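PDB 2FSW: PG_0823 protein from Porphyromonas gingivalis, which probably binds DNA as a transcriptional regulator of the HxlR type, using a winged helix-turn-helix fold in a two-chain assembly. Local coordinates for residues L29-I34 / K61-K66; G42-A47 / K54-E59. All coordinates share one frame; numbering follows the deposited sequence. Where two conformers were deposited one is given.

Contact 1: residues L29-I34 / K61-K66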
loop_
_atom_site.group_PDB
_atom_site.type_symbol
_atom_site.label_atom_id
_atom_site.label_comp_id
_atom_site.label_asym_id
_atom_site.label_seq_id
_atom_site.Cartn_x
_atom_site.Cartn_y
_atom_site.Cartn_z
ATOM N N LEU B 29 6.778 2.387 -4.243
ATOM C CA LEU B 29 7.377 2.591 -5.570
ATOM C C LEU B 29 8.864 2.934 -5.489
ATOM O O LEU B 29 9.666 2.475 -6.301
ATOM C CB LEU B 29 6.651 3.716 -6.330
ATOM C CG LEU B 29 5.477 3.316 -7.241
ATOM C CD1 LEU B 29 4.759 4.564 -7.723
ATOM C CD2 LEU B 29 5.948 2.457 -8.441
ATOM N N ILE B 30 9.222 3.767 -4.523
ATOM C CA ILE B 30 10.620 4.072 -4.255
ATOM C C ILE B 30 11.399 2.793 -3.919
ATOM O O ILE B 30 12.461 2.538 -4.502
ATOM C CB ILE B 30 10.757 5.176 -3.161
ATOM C CG1 ILE B 30 10.348 6.527 -3.767
ATOM C CG2 ILE B 30 12.179 5.224 -2.633
ATOM C CD1 ILE B 30 9.913 7.604 -2.781
ATOM N N ILE B 31 10.842 1.985 -3.011
ATOM C CA ILE B 31 11.465 0.736 -2.595
ATOM C C ILE B 31 11.574 -0.197 -3.806
ATOM O O ILE B 31 12.630 -0.790 -4.028
ATOM C CB ILE B 31 10.719 0.074 -1.376
ATOM C CG1 ILE B 31 10.838 0.981 -0.136
ATOM C CG2 ILE B 31 11.288 -1.306 -1.061
ATOM C CD1 ILE B 31 9.995 0.559 1.063
ATOM N N PHE B 32 10.502 -0.274 -4.602
ATOM C CA PHE B 32 10.516 -1.006 -5.879
ATOM C C PHE B 32 11.681 -0.583 -6.780
ATOM O O PHE B 32 12.421 -1.429 -7.293
ATOM C CB PHE B 32 9.167 -0.867 -6.616
ATOM C CG PHE B 32 9.111 -1.579 -7.961
ATOM C CD1 PHE B 32 9.361 -2.958 -8.057
ATOM C CD2 PHE B 32 8.776 -0.882 -9.119
ATOM C CE1 PHE B 32 9.295 -3.627 -9.281
ATOM C CE2 PHE B 32 8.704 -1.538 -10.355
ATOM C CZ PHE B 32 8.970 -2.910 -10.439
ATOM N N GLN B 33 11.862 0.725 -6.947
ATOM C CA GLN B 33 12.911 1.247 -7.824
ATOM C C GLN B 33 14.337 1.027 -7.298
ATOM O O GLN B 33 15.217 0.588 -8.046
ATOM C CB GLN B 33 12.647 2.714 -8.222
ATOM C CG GLN B 33 11.592 2.848 -9.323
ATOM C CD GLN B 33 11.968 2.085 -10.600
ATOM O OE1 GLN B 33 13.151 1.864 -10.892
ATOM N NE2 GLN B 33 10.964 1.677 -11.357
ATOM N N ILE B 34 14.557 1.308 -6.017
ATOM C CA ILE B 34 15.842 0.965 -5.403
ATOM C C ILE B 34 16.141 -0.535 -5.591
ATOM O O ILE B 34 17.179 -0.891 -6.162
ATOM C CB ILE B 34 15.920 1.366 -3.912
ATOM C CG1 ILE B 34 15.766 2.890 -3.751
ATOM C CG2 ILE B 34 17.250 0.912 -3.315
ATOM C CD1 ILE B 34 15.429 3.327 -2.306
ATOM N N LYS B 61 13.589 10.776 3.306
ATOM C CA LYS B 61 13.858 11.011 4.731
ATOM C C LYS B 61 13.055 10.062 5.616
ATOM O O LYS B 61 13.598 9.439 6.527
ATOM C CB LYS B 61 13.559 12.460 5.139
ATOM C CG LYS B 61 13.911 12.739 6.601
ATOM C CD LYS B 61 13.188 13.947 7.213
ATOM C CE LYS B 61 11.706 13.680 7.570
ATOM N NZ LYS B 61 11.240 12.238 7.678
ATOM N N PHE B 62 11.759 9.971 5.341
ATOM C CA PHE B 62 10.859 9.048 6.037
ATOM C C PHE B 62 11.425 7.620 6.051
ATOM O O PHE B 62 11.589 7.026 7.116
ATOM C CB PHE B 62 9.468 9.123 5.393
ATOM C CG PHE B 62 8.459 8.179 5.979
ATOM C CD1 PHE B 62 7.836 8.467 7.195
ATOM C CD2 PHE B 62 8.096 7.017 5.291
ATOM C CE1 PHE B 62 6.880 7.596 7.730
ATOM C CE2 PHE B 62 7.148 6.142 5.817
ATOM C CZ PHE B 62 6.538 6.434 7.039
ATOM N N LEU B 63 11.760 7.100 4.871
ATOM C CA LEU B 63 12.276 5.732 4.726
ATOM C C LEU B 63 13.620 5.479 5.416
ATOM O O LEU B 63 13.863 4.376 5.919
ATOM C CB LEU B 63 12.370 5.348 3.249
ATOM C CG LEU B 63 11.080 5.230 2.428
ATOM C CD1 LEU B 63 11.438 5.154 0.961
ATOM C CD2 LEU B 63 10.247 4.015 2.866
ATOM N N CYS B 64 14.499 6.486 5.418
ATOM C CA CYS B 64 15.747 6.419 6.196
ATOM C C CYS B 64 15.436 6.335 7.693
ATOM O O CYS B 64 16.030 5.530 8.413
ATOM C CB CYS B 64 16.638 7.634 5.919
ATOM S SG CYS B 64 17.598 7.536 4.392
ATOM N N GLY B 65 14.490 7.163 8.141
ATOM C CA GLY B 65 14.056 7.202 9.539
ATOM C C GLY B 65 13.424 5.908 10.020
ATOM O O GLY B 65 13.512 5.579 11.203
ATOM N N LYS B 66 12.792 5.177 9.100
ATOM C CA LYS B 66 12.194 3.870 9.400
ATOM C C LYS B 66 13.192 2.711 9.253
ATOM O O LYS B 66 12.870 1.556 9.552
ATOM C CB LYS B 66 10.957 3.621 8.516
ATOM C CG LYS B 66 9.814 4.619 8.719
ATOM C CD LYS B 66 9.142 4.420 10.057
ATOM C CE LYS B 66 8.109 5.486 10.298
ATOM N NZ LYS B 66 7.068 5.015 11.255
#

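Contact 2: residues G42-A47 / K54-E59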
loop_
_atom_site.group_PDB
_atom_site.type_symbol
_atom_site.label_atom_id
_atom_site.label_comp_id
_atom_site.label_asym_id
_atom_site.label_seq_id
_atom_site.Cartn_x
_atom_site.Cartn_y
_atom_site.Cartn_z
ATOM N N GLY B 42 19.356 11.144 -8.506
ATOM C CA GLY B 42 18.900 11.611 -9.815
ATOM C C GLY B 42 18.323 10.507 -10.680
ATOM O O GLY B 42 17.334 10.723 -11.373
ATOM N N GLU B 43 18.958 9.333 -10.653
ATOM C CA GLU B 43 18.442 8.154 -11.350
ATOM C C GLU B 43 17.088 7.735 -10.765
ATOM O O GLU B 43 16.165 7.393 -11.512
ATOM C CB GLU B 43 19.430 6.989 -11.255
ATOM C CG GLU B 43 20.567 7.017 -12.258
ATOM C CD GLU B 43 21.635 5.954 -11.980
ATOM O OE1 GLU B 43 21.519 5.189 -10.985
ATOM O OE2 GLU B 43 22.611 5.893 -12.764
ATOM N N LEU B 44 16.986 7.790 -9.434
ATOM C CA LEU B 44 15.773 7.407 -8.699
ATOM C C LEU B 44 14.625 8.321 -9.113
ATOM O O LEU B 44 13.549 7.847 -9.471
ATOM C CB LEU B 44 16.004 7.488 -7.182
ATOM C CG LEU B 44 15.365 6.489 -6.194
ATOM C CD1 LEU B 44 15.222 7.125 -4.806
ATOM C CD2 LEU B 44 14.027 5.901 -6.655
ATOM N N LYS B 45 14.873 9.630 -9.104
ATOM C CA LYS B 45 13.863 10.604 -9.527
ATOM C C LYS B 45 13.401 10.377 -10.966
ATOM O O LYS B 45 12.205 10.479 -11.259
ATOM C CB LYS B 45 14.358 12.042 -9.355
ATOM C CG LYS B 45 13.215 13.035 -9.313
ATOM C CD LYS B 45 13.692 14.458 -9.365
ATOM C CE LYS B 45 12.619 15.341 -9.968
ATOM N NZ LYS B 45 13.208 16.609 -10.461
ATOM N N ARG B 46 14.344 10.062 -11.853
ATOM C CA ARG B 46 14.011 9.745 -13.244
ATOM C C ARG B 46 13.334 8.381 -13.413
ATOM O O ARG B 46 12.628 8.162 -14.398
ATOM C CB ARG B 46 15.240 9.866 -14.147
ATOM C CG ARG B 46 15.487 11.293 -14.646
ATOM C CD ARG B 46 16.659 11.366 -15.608
ATOM N NE ARG B 46 17.881 10.815 -15.022
ATOM C CZ ARG B 46 18.807 11.522 -14.373
ATOM N NH1 ARG B 46 18.672 12.834 -14.208
ATOM N NH2 ARG B 46 19.876 10.904 -13.879
ATOM N N ALA B 47 13.538 7.479 -12.447
ATOM C CA ALA B 47 12.877 6.170 -12.441
ATOM C C ALA B 47 11.397 6.243 -12.017
ATOM O O ALA B 47 10.639 5.285 -12.212
ATOM C CB ALA B 47 13.651 5.188 -11.574
ATOM N N LYS B 54 10.169 17.790 -3.763
ATOM C CA LYS B 54 9.729 17.759 -2.365
ATOM C C LYS B 54 9.157 16.401 -1.939
ATOM O O LYS B 54 9.525 15.878 -0.881
ATOM C CB LYS B 54 8.729 18.871 -2.059
ATOM C CG LYS B 54 8.823 19.347 -0.618
ATOM C CD LYS B 54 7.466 19.367 0.074
ATOM C CE LYS B 54 7.603 19.934 1.483
ATOM N NZ LYS B 54 6.478 19.521 2.368
HETATM N N MSE B 55 8.268 15.847 -2.765
HETATM C CA MSE B 55 7.716 14.509 -2.538
HETATM C C MSE B 55 8.843 13.510 -2.295
HETATM O O MSE B 55 8.857 12.826 -1.274
HETATM C CB MSE B 55 6.856 14.056 -3.725
HETATM C CG MSE B 55 5.516 14.767 -3.865
HETATM SE SE MSE B 55 4.731 14.507 -5.640
HETATM C CE MSE B 55 3.385 15.931 -5.586
ATOM N N LEU B 56 9.805 13.477 -3.217
ATOM C CA LEU B 56 10.931 12.527 -3.166
ATOM C C LEU B 56 11.767 12.588 -1.884
ATOM O O LEU B 56 12.034 11.550 -1.280
ATOM C CB LEU B 56 11.854 12.661 -4.387
ATOM C CG LEU B 56 12.384 11.402 -5.110
ATOM C CD1 LEU B 56 13.810 11.591 -5.607
ATOM C CD2 LEU B 56 12.291 10.076 -4.306
ATOM N N ILE B 57 12.168 13.787 -1.461
ATOM C CA ILE B 57 13.110 13.903 -0.334
ATOM C C ILE B 57 12.468 13.764 1.050
ATOM O O ILE B 57 13.135 13.355 2.003
ATOM C CB ILE B 57 14.030 15.168 -0.400
ATOM C CG1 ILE B 57 13.510 16.330 0.466
ATOM C CG2 ILE B 57 14.335 15.574 -1.838
ATOM C CD1 ILE B 57 12.284 17.045 -0.051
ATOM N N ASP B 58 11.191 14.125 1.162
ATOM C CA ASP B 58 10.445 13.870 2.390
ATOM C C ASP B 58 10.256 12.357 2.533
ATOM O O ASP B 58 10.417 11.797 3.618
ATOM C CB ASP B 58 9.096 14.594 2.380
ATOM C CG ASP B 58 9.235 16.111 2.398
ATOM O OD1 ASP B 58 8.235 16.778 2.054
ATOM O OD2 ASP B 58 10.319 16.646 2.753
ATOM N N GLU B 59 9.950 11.706 1.415
ATOM C CA GLU B 59 9.789 10.251 1.378
ATOM C C GLU B 59 11.123 9.529 1.612
ATOM O O GLU B 59 11.193 8.591 2.399
ATOM C CB GLU B 59 9.131 9.825 0.064
ATOM C CG GLU B 59 8.529 8.435 0.085
ATOM C CD GLU B 59 7.286 8.338 0.938
ATOM O OE1 GLU B 59 6.295 9.048 0.648
ATOM O OE2 GLU B 59 7.303 7.533 1.892
#

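Contact 1: residues L29-I34 / K61-K66
Q33 NE2 is gripped by two oxygens of the second subunit, S9 OG and K7 O, while I30 and I31 of the same helix reach the leucine L63. The amide therefore belongs to the subunit interface, and the contact within the chain is wholly apolar. L63 does the bridging. Its CG lies anti to its own carbonyl carbon (chi1 -65°), and the two methyls at the end of the chain divide between the isoleucines. CD1 comes up against the branch methyl of I30, with L63 CD1 3.7 Å from I30 CG2 and 4.2 Å from I30 CB. CD2 meets the far end of the other isoleucine, L63 CD2 lying 3.9 Å from I31 CD1. The difference follows from how the two residues sit on their helix: the CB of I30 points to the other helix and its CG2 does the touching, whereas I31 starts off to one side and gains the leucine through its terminal methyl. This is the core of a winged helix domain, where helix 27-34 packs behind helix 53-65 and the strands of the wing close the same core. I69 of strand 69-74 touches L63, and L85 of strand 80-85 touches I31. The closest pair of alpha carbons, I31 CA and L63 CA, is still 8.9 Å apart, a separation spanned by side chains from both helices.

Contact 2: residues G42-A47 / K54-E59
L56 meets two successive residues of the opposing helix, L44 and K45, and the contacts across the pair are all apolar. One leucine methyl goes to each neighbour. L56 CD2 approaches the end of L44, at 4.2 Å from L44 CD1, while L56 CD1 lies against the root of the lysine, 3.8 Å from K45 CB and 4.0 Å from K45 CG. The lysine thus lends its first two methylenes to the edge of the apolar packing. Because its CG is anti to the backbone N (chi1 -160°) and the chain beyond is extended, its ammonium group is carried away from the leucine. At the margin of this packing, K45 NZ forms a salt bridge with E53 OE2 at the start of helix 53-65, a polar tie beside the apolar one. K54 NZ and D58 OD1 make a salt bridge within helix 53-65, away from the packing, its hydrogen bond weak at 3.3 Å. At the subunit interface, A47 makes backbone hydrogen bonds to the second subunit. Helices 41-47 and 53-65, joined by a short turn, make up the helix-turn-helix of this winged helix fold, and by analogy helix 53-65 is probably the recognition helix.

The centres of the two contacts lie about 10 Å apart, and both draw on helix 53-65: contact 2 uses its first half and contact 1 its C-terminal end, through L63. Along the chain, contact 2 is nested inside the loop that contact 1 closes, giving the order 29-34, 42-47, 54-59, 61-66. The two also touch directly, since I30 CD1 packs on L56 CD2 at 3.8 Å and Q33 CB on L44 CD2 at 3.8 Å. Helices 27-34, 41-47 and 53-65 therefore share one continuous core, a compact three-helix arrangement beside the wing, consistent with a helix-turn-helix presented to DNA as one unit.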